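Local coordinates for membrane-associated protein VP24 (Marburg virus - Musoke, Kenya, 1980, PDB 4OR8), which may act as a minor matrix protein with a role in assembly of the viral nucleocapsid and in virion budding, at residues Leu112-Lys117 against Gln200-Thr205; Trp43-Glu46 against Gly51-Val54. All blocks are in the same frame, centred on the assembly; numbering follows the deposited sequence.

Contact 1: Leu112-Lys117 against Gln200-Thr205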
loop_
_atom_site.group_PDB
_atom_site.type_symbol
_atom_site.label_atom_id
_atom_site.label_comp_id
_atom_site.label_asym_id
_atom_site.label_seq_id
_atom_site.Cartn_x
_atom_site.Cartn_y
_atom_site.Cartn_z
ATOM N N LEU B 112 -3.717 -7.238 -14.981
ATOM C CA LEU B 112 -2.828 -7.252 -16.136
ATOM C C LEU B 112 -3.604 -7.420 -17.436
ATOM O O LEU B 112 -3.260 -6.818 -18.454
ATOM C CB LEU B 112 -1.770 -8.348 -15.996
ATOM C CG LEU B 112 -0.535 -7.949 -15.191
ATOM C CD1 LEU B 112 0.424 -9.114 -15.056
ATOM C CD2 LEU B 112 0.153 -6.775 -15.857
ATOM N N GLY B 113 -4.653 -8.235 -17.399
ATOM C CA GLY B 113 -5.493 -8.439 -18.564
ATOM C C GLY B 113 -6.116 -7.135 -19.024
ATOM O O GLY B 113 -6.209 -6.860 -20.219
ATOM N N VAL B 114 -6.539 -6.325 -18.060
ATOM C CA VAL B 114 -7.096 -5.010 -18.342
ATOM C C VAL B 114 -6.049 -4.077 -18.953
ATOM O O VAL B 114 -6.327 -3.370 -19.922
ATOM C CB VAL B 114 -7.684 -4.376 -17.061
ATOM C CG1 VAL B 114 -8.066 -2.922 -17.297
ATOM C CG2 VAL B 114 -8.883 -5.172 -16.588
ATOM N N ALA B 115 -4.845 -4.094 -18.384
ATOM C CA ALA B 115 -3.753 -3.226 -18.825
ATOM C C ALA B 115 -3.390 -3.478 -20.284
ATOM O O ALA B 115 -3.098 -2.546 -21.031
ATOM C CB ALA B 115 -2.538 -3.423 -17.946
ATOM N N LEU B 116 -3.413 -4.743 -20.689
ATOM C CA LEU B 116 -3.114 -5.100 -22.072
ATOM C C LEU B 116 -4.121 -4.523 -23.065
ATOM O O LEU B 116 -3.847 -4.466 -24.265
ATOM C CB LEU B 116 -3.039 -6.620 -22.241
ATOM C CG LEU B 116 -1.681 -7.313 -22.115
ATOM C CD1 LEU B 116 -0.991 -6.952 -20.814
ATOM C CD2 LEU B 116 -1.861 -8.816 -22.220
ATOM N N LYS B 117 -5.285 -4.107 -22.576
ATOM C CA LYS B 117 -6.294 -3.537 -23.466
ATOM C C LYS B 117 -6.324 -2.014 -23.380
ATOM O O LYS B 117 -7.214 -1.388 -23.948
ATOM C CB LYS B 117 -7.691 -4.116 -23.201
ATOM C CG LYS B 117 -7.792 -5.626 -23.390
ATOM C CD LYS B 117 -7.397 -6.059 -24.798
ATOM C CE LYS B 117 -8.389 -5.544 -25.832
ATOM N NZ LYS B 117 -7.993 -5.918 -27.219
ATOM N N GLN B 200 -17.584 -9.600 -19.417
ATOM C CA GLN B 200 -17.554 -9.487 -17.963
ATOM C C GLN B 200 -17.113 -8.111 -17.470
ATOM O O GLN B 200 -16.026 -7.632 -17.804
ATOM C CB GLN B 200 -16.713 -10.603 -17.331
ATOM C CG GLN B 200 -15.297 -10.741 -17.858
ATOM C CD GLN B 200 -14.615 -11.984 -17.315
ATOM O OE1 GLN B 200 -15.079 -13.103 -17.534
ATOM N NE2 GLN B 200 -13.522 -11.794 -16.588
ATOM N N GLN B 201 -17.972 -7.484 -16.670
ATOM C CA GLN B 201 -17.716 -6.144 -16.161
ATOM C C GLN B 201 -16.627 -6.150 -15.093
ATOM O O GLN B 201 -16.771 -6.789 -14.053
ATOM C CB GLN B 201 -18.996 -5.539 -15.590
ATOM C CG GLN B 201 -18.921 -4.036 -15.397
ATOM C CD GLN B 201 -20.097 -3.486 -14.618
ATOM O OE1 GLN B 201 -20.516 -4.063 -13.612
ATOM N NE2 GLN B 201 -20.639 -2.364 -15.079
ATOM N N ILE B 202 -15.544 -5.428 -15.352
ATOM C CA ILE B 202 -14.428 -5.363 -14.416
ATOM C C ILE B 202 -14.303 -3.969 -13.806
ATOM O O ILE B 202 -14.302 -2.970 -14.521
ATOM C CB ILE B 202 -13.106 -5.744 -15.102
ATOM C CG1 ILE B 202 -13.226 -7.124 -15.749
ATOM C CG2 ILE B 202 -11.955 -5.711 -14.108
ATOM C CD1 ILE B 202 -11.982 -7.561 -16.486
ATOM N N ILE B 203 -14.199 -3.912 -12.481
ATOM C CA ILE B 203 -14.076 -2.644 -11.770
ATOM C C ILE B 203 -12.894 -2.631 -10.803
ATOM O O ILE B 203 -12.808 -3.460 -9.898
ATOM C CB ILE B 203 -15.361 -2.307 -10.993
ATOM C CG1 ILE B 203 -16.497 -1.981 -11.964
ATOM C CG2 ILE B 203 -15.122 -1.134 -10.060
ATOM C CD1 ILE B 203 -17.652 -2.953 -11.918
ATOM N N ILE B 204 -11.990 -1.677 -10.997
ATOM C CA ILE B 204 -10.830 -1.522 -10.126
ATOM C C ILE B 204 -10.948 -0.259 -9.279
ATOM O O ILE B 204 -11.005 0.847 -9.807
ATOM C CB ILE B 204 -9.531 -1.456 -10.940
ATOM C CG1 ILE B 204 -9.387 -2.712 -11.799
ATOM C CG2 ILE B 204 -8.328 -1.281 -10.022
ATOM C CD1 ILE B 204 -8.286 -2.619 -12.827
ATOM N N THR B 205 -10.974 -0.432 -7.964
ATOM C CA THR B 205 -11.150 0.688 -7.048
ATOM C C THR B 205 -9.966 0.817 -6.091
ATOM O O THR B 205 -9.505 -0.174 -5.519
ATOM C CB THR B 205 -12.440 0.523 -6.229
ATOM O OG1 THR B 205 -13.557 0.397 -7.116
ATOM C CG2 THR B 205 -12.655 1.715 -5.315
#
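V114, I202 and I204 meet without a ring, amide or carboxylate between them, so the contact has no flat face or edge and is made entirely by aliphatic methyl groups. Both branches of V114 are used. CG1 stands anti to the backbone N (chi1 171°) and CG2 anti to the carbonyl carbon, which spreads the two methyls toward different isoleucines of strand 201-206. V114 CG2 lies 3.9 Å from I202 CD1 and 4.0 Å from I202 CG2, so it touches both the ethyl end and the branch methyl; V114 and I202 pass alongside one another, running in opposing directions. V114 CG1 comes only within 4.5 Å of I204 CD1, a looser approach. V114 belongs to the last part of helix 104-115, where its carbonyl O accepts the backbone N-H of K117 at 2.9 Å between K117 N and V114 O. F174 of helix 161-178 also packs on V114, while of the alternate residues I203 packs on R21 and T205 on Y22, both of the second subunit. With all three touching residues buried and no polar group taking part, the contact between these segments is apolar packing, consistent with a part of the hydrophobic core, without a directional bond to fix its register.

Contact 2: Trp43-Glu46 against Gly51-Val54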
loop_
_atom_site.group_PDB
_atom_site.type_symbol
_atom_site.label_atom_id
_atom_site.label_comp_id
_atom_site.label_asym_id
_atom_site.label_seq_id
_atom_site.Cartn_x
_atom_site.Cartn_y
_atom_site.Cartn_z
ATOM N N TRP B 43 3.087 -17.399 -17.280
ATOM C CA TRP B 43 2.633 -16.849 -16.009
ATOM C C TRP B 43 3.216 -17.687 -14.877
ATOM O O TRP B 43 2.594 -18.644 -14.414
ATOM C CB TRP B 43 1.108 -16.842 -15.943
ATOM C CG TRP B 43 0.553 -16.275 -14.672
ATOM C CD1 TRP B 43 0.080 -16.975 -13.601
ATOM C CD2 TRP B 43 0.410 -14.888 -14.339
ATOM N NE1 TRP B 43 -0.351 -16.112 -12.623
ATOM C CE2 TRP B 43 -0.159 -14.824 -13.051
ATOM C CE3 TRP B 43 0.707 -13.696 -15.005
ATOM C CZ2 TRP B 43 -0.437 -13.615 -12.415
ATOM C CZ3 TRP B 43 0.432 -12.496 -14.372
ATOM C CH2 TRP B 43 -0.134 -12.465 -13.090
ATOM N N ILE B 44 4.418 -17.321 -14.439
ATOM C CA ILE B 44 5.162 -18.128 -13.477
ATOM C C ILE B 44 4.932 -17.695 -12.032
ATOM O O ILE B 44 5.613 -16.802 -11.530
ATOM C CB ILE B 44 6.678 -18.084 -13.761
ATOM C CG1 ILE B 44 6.954 -18.256 -15.258
ATOM C CG2 ILE B 44 7.399 -19.149 -12.949
ATOM C CD1 ILE B 44 6.524 -19.597 -15.809
ATOM N N LYS B 45 3.980 -18.338 -11.366
ATOM C CA LYS B 45 3.730 -18.075 -9.957
ATOM C C LYS B 45 4.508 -19.057 -9.092
ATOM O O LYS B 45 4.544 -20.252 -9.375
ATOM C CB LYS B 45 2.240 -18.187 -9.635
ATOM C CG LYS B 45 1.883 -17.681 -8.247
ATOM C CD LYS B 45 0.610 -18.317 -7.716
ATOM C CE LYS B 45 0.837 -19.774 -7.350
ATOM N NZ LYS B 45 -0.394 -20.410 -6.809
ATOM N N GLU B 46 5.128 -18.548 -8.035
ATOM C CA GLU B 46 5.869 -19.391 -7.109
ATOM C C GLU B 46 5.923 -18.755 -5.727
ATOM O O GLU B 46 6.187 -17.559 -5.598
ATOM C CB GLU B 46 7.279 -19.662 -7.633
ATOM C CG GLU B 46 7.994 -18.432 -8.168
ATOM C CD GLU B 46 9.418 -18.732 -8.600
ATOM O OE1 GLU B 46 9.975 -19.750 -8.139
ATOM O OE2 GLU B 46 9.977 -17.954 -9.401
ATOM N N GLY B 51 4.652 -14.324 0.745
ATOM C CA GLY B 51 3.646 -14.506 -0.286
ATOM C C GLY B 51 4.132 -15.222 -1.530
ATOM O O GLY B 51 4.633 -16.343 -1.459
ATOM N N TRP B 52 3.980 -14.573 -2.680
ATOM C CA TRP B 52 4.325 -15.199 -3.952
ATOM C C TRP B 52 5.159 -14.300 -4.849
ATOM O O TRP B 52 5.226 -13.087 -4.660
ATOM C CB TRP B 52 3.062 -15.594 -4.717
ATOM C CG TRP B 52 2.077 -16.377 -3.920
ATOM C CD1 TRP B 52 2.001 -17.733 -3.816
ATOM C CD2 TRP B 52 1.016 -15.850 -3.116
ATOM N NE1 TRP B 52 0.958 -18.086 -2.996
ATOM C CE2 TRP B 52 0.338 -16.948 -2.553
ATOM C CE3 TRP B 52 0.577 -14.558 -2.819
ATOM C CZ2 TRP B 52 -0.758 -16.792 -1.707
ATOM C CZ3 TRP B 52 -0.512 -14.404 -1.980
ATOM C CH2 TRP B 52 -1.168 -15.516 -1.436
ATOM N N THR B 53 5.790 -14.915 -5.835
ATOM C CA THR B 53 6.430 -14.176 -6.907
ATOM C C THR B 53 5.818 -14.609 -8.230
ATOM O O THR B 53 5.701 -15.801 -8.513
ATOM C CB THR B 53 7.947 -14.405 -6.936
ATOM O OG1 THR B 53 8.557 -13.667 -5.869
ATOM C CG2 THR B 53 8.533 -13.936 -8.256
ATOM N N VAL B 54 5.403 -13.635 -9.028
ATOM C CA VAL B 54 4.909 -13.930 -10.358
ATOM C C VAL B 54 5.760 -13.233 -11.401
ATOM O O VAL B 54 5.937 -12.014 -11.366
ATOM C CB VAL B 54 3.445 -13.525 -10.532
ATOM C CG1 VAL B 54 2.996 -13.822 -11.946
ATOM C CG2 VAL B 54 2.576 -14.264 -9.529
#
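The E46-T53 and K45-V54 pairs join the two arms of a beta hairpin, strands 44-48 and 51-56, which forms the first part of a three-stranded antiparallel sheet. E46 and T53 are the hydrogen-bonded pair. The N-H of T53 points almost straight at E46 O, 2.7 Å between T53 N and E46 O with 167° at the hydrogen, whereas the return bond from E46 N to T53 O, at 2.8 Å, is more bent (144°). T53 O also lies 3.3 Å from K45 CA, in a CA-H...O contact that adds to the bond from E46.

K45 and V54 form the neighbouring non-hydrogen-bonded pair, and here side chains do the work. V54 splits its methyls between two partners: V54 CG2 rests against the aliphatic stem of K45, 3.7 Å from K45 CG, and V54 CG1 sits over the face of the W43 indole. In this CH-pi contact V54 CG1 stands almost on the ring normal, 3.4 Å from the centroid of the six-membered ring of W43. The indole can lie over V54 because its CG is anti to the backbone N (chi1 -179°), carrying the ring across to the partner strand. Further along, the K45 chain follows the W52 side chain in the same direction, K45 CD 4.2 Å from W52 CD1.

Helix 104-115 lies against this side: R109 makes a cation-pi contact with W43, and the F105 ring meets W52 edge-to-face. T53, on the other face, packs on E82 of the second subunit. The CH-pi contact from W43, just before the first strand, is this hairpin's own feature; alternation of hydrogen-bonded and non-hydrogen-bonded pairs, and of side-chain faces, is characteristic of an antiparallel beta hairpin.

Contact 2 comes first along the chain and is complete before contact 1 begins; their centres lie about 20 Å apart. Helix 104-115 connects them. Its C-terminal part carries V114 toward the five-stranded mixed sheet that holds strand 201-206, while its earlier residues pack against the hairpin of the small three-stranded antiparallel sheet and the residue leading into it. L112 is modelled in two conformers, so its packing on W43, which would join the two contacts directly, is less certain. Contact 1 sits close to the middle of the chain and contact 2 farther out, about 14 Å from its centre. Helix 104-115 thus touches both sheets, with different residues meeting each.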